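PDB 6B8C: NLP/P60 from Enterococcus faecium, which probably hydrolyses peptide bonds in the stem peptides of peptidoglycan, as a secreted NlpC/p60 endopeptidase that generates muropeptides. Local coordinates for residues T59-V62 / Y63-T67. Sequence-based numbering, arbitrary orientation.
Sequences TRYV and YLQVT
Tyr-61 and Gln-65 meet through two different first torsions. In Tyr-61, CG stands opposite the backbone N (chi1 -167°), which swings the ring along the helix toward the following turn. In Gln-65, CG sits beside the backbone N (chi1 -66°), and the bend at chi2 folds the amide over the ring. The two flat groups stack with their planes 10° apart. Gln-65 CG makes a CH-pi contact over the ring face, 4.1 Å from the centroid of Tyr-61. Gln-65 OE1 lies over the same face but toward the rim, 3.9 Å from Tyr-61 CZ. The Tyr-61 ring also meets Phe-53 and, edge-to-face, Tyr-38.

One turn apart on the same helix, Arg-60 and Leu-64 run side by side. Arg-60 NH2 touches Leu-64 CD2 at 3.6 Å and forms a salt bridge with Asp-70. Thr-59 O lies in the plane of the Tyr-63 ring, 3.4 Å from Tyr-63 CD1 at its edge. The hydroxyl of that ring is hydrogen-bonded to Gly-93 O.

Backbone i to i+4 bonds link the two segments, from Tyr-63 N to Thr-59 O through to Val-66 N to Val-62 O. In the last turn, Thr-67 OG1 donates to Tyr-63 O at 2.6 Å. Thr-67 N reaches the same oxygen from the opposite face of the carbonyl plane.

Helix 55-67 of the NlpC/P60 domain packs on strands 95-98 and 106-112 through Thr-59, Val-62 and Tyr-63. The chemistry is mixed: the Tyr-61 and Gln-65 contact rests on a CH-pi approach and stacking and is probably weak, while two donors grip one carbonyl at the helix end.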
# COMPACT_ATOMS: atom_id res chain seq x y z
N THR A 59 -3.49 3.07 1.23
CA THR A 59 -2.10 3.50 1.38
C THR A 59 -2.01 5.01 1.55
O THR A 59 -1.22 5.51 2.37
CB THR A 59 -1.28 3.04 0.17
OG1 THR A 59 -1.77 3.66 -1.02
CG2 THR A 59 -1.37 1.53 0.01
N ARG A 60 -2.80 5.77 0.77
CA ARG A 60 -2.81 7.21 0.93
C ARG A 60 -3.24 7.61 2.34
O ARG A 60 -2.65 8.51 2.94
CB ARG A 60 -3.73 7.85 -0.10
CG ARG A 60 -3.81 9.37 0.02
CD ARG A 60 -4.54 10.00 -1.15
NE ARG A 60 -5.97 10.18 -0.89
CZ ARG A 60 -6.48 11.22 -0.25
NH1 ARG A 60 -7.79 11.30 -0.06
NH2 ARG A 60 -5.69 12.19 0.19
N TYR A 61 -4.26 6.94 2.88
CA TYR A 61 -4.75 7.28 4.21
C TYR A 61 -3.70 6.98 5.27
O TYR A 61 -3.50 7.77 6.20
CB TYR A 61 -6.04 6.52 4.49
CG TYR A 61 -6.79 7.03 5.70
CD1 TYR A 61 -6.67 6.39 6.93
CD2 TYR A 61 -7.60 8.15 5.62
CE1 TYR A 61 -7.35 6.86 8.04
CE2 TYR A 61 -8.27 8.63 6.72
CZ TYR A 61 -8.15 7.98 7.93
OH TYR A 61 -8.82 8.45 9.04
N VAL A 62 -3.02 5.83 5.16
CA VAL A 62 -1.98 5.49 6.12
C VAL A 62 -0.88 6.55 6.11
O VAL A 62 -0.46 7.06 7.16
CB VAL A 62 -1.43 4.08 5.83
CG1 VAL A 62 -0.24 3.79 6.72
CG2 VAL A 62 -2.52 3.04 6.04
N TYR A 63 -0.39 6.89 4.91
CA TYR A 63 0.68 7.88 4.83
C TYR A 63 0.22 9.26 5.27
O TYR A 63 1.01 10.02 5.83
CB TYR A 63 1.26 7.91 3.42
CG TYR A 63 2.39 6.93 3.28
CD1 TYR A 63 2.14 5.60 2.98
CD2 TYR A 63 3.70 7.32 3.50
CE1 TYR A 63 3.17 4.70 2.87
CE2 TYR A 63 4.74 6.42 3.40
CZ TYR A 63 4.47 5.11 3.08
OH TYR A 63 5.49 4.20 2.97
N LEU A 64 -1.05 9.59 5.04
CA LEU A 64 -1.57 10.87 5.50
C LEU A 64 -1.61 10.93 7.02
O LEU A 64 -1.26 11.95 7.61
CB LEU A 64 -2.96 11.09 4.90
CG LEU A 64 -3.43 12.52 4.70
CD1 LEU A 64 -2.26 13.44 4.41
CD2 LEU A 64 -4.42 12.55 3.55
N GLN A 65 -2.02 9.83 7.66
CA GLN A 65 -2.08 9.81 9.11
C GLN A 65 -0.70 9.89 9.73
O GLN A 65 -0.50 10.56 10.75
CB GLN A 65 -2.80 8.54 9.59
CG GLN A 65 -4.26 8.49 9.21
CD GLN A 65 -5.01 9.75 9.60
OE1 GLN A 65 -5.34 10.57 8.75
NE2 GLN A 65 -5.27 9.90 10.89
N VAL A 66 0.29 9.20 9.14
CA VAL A 66 1.59 9.14 9.79
C VAL A 66 2.45 10.35 9.45
O VAL A 66 3.12 10.91 10.33
CB VAL A 66 2.30 7.82 9.43
CG1 VAL A 66 3.72 7.81 9.99
CG2 VAL A 66 1.53 6.64 9.98
N THR A 67 2.45 10.79 8.19
CA THR A 67 3.37 11.81 7.72
C THR A 67 2.71 13.14 7.40
O THR A 67 3.42 14.15 7.30
CB THR A 67 4.11 11.32 6.47
OG1 THR A 67 3.22 11.34 5.35
CG2 THR A 67 4.63 9.90 6.67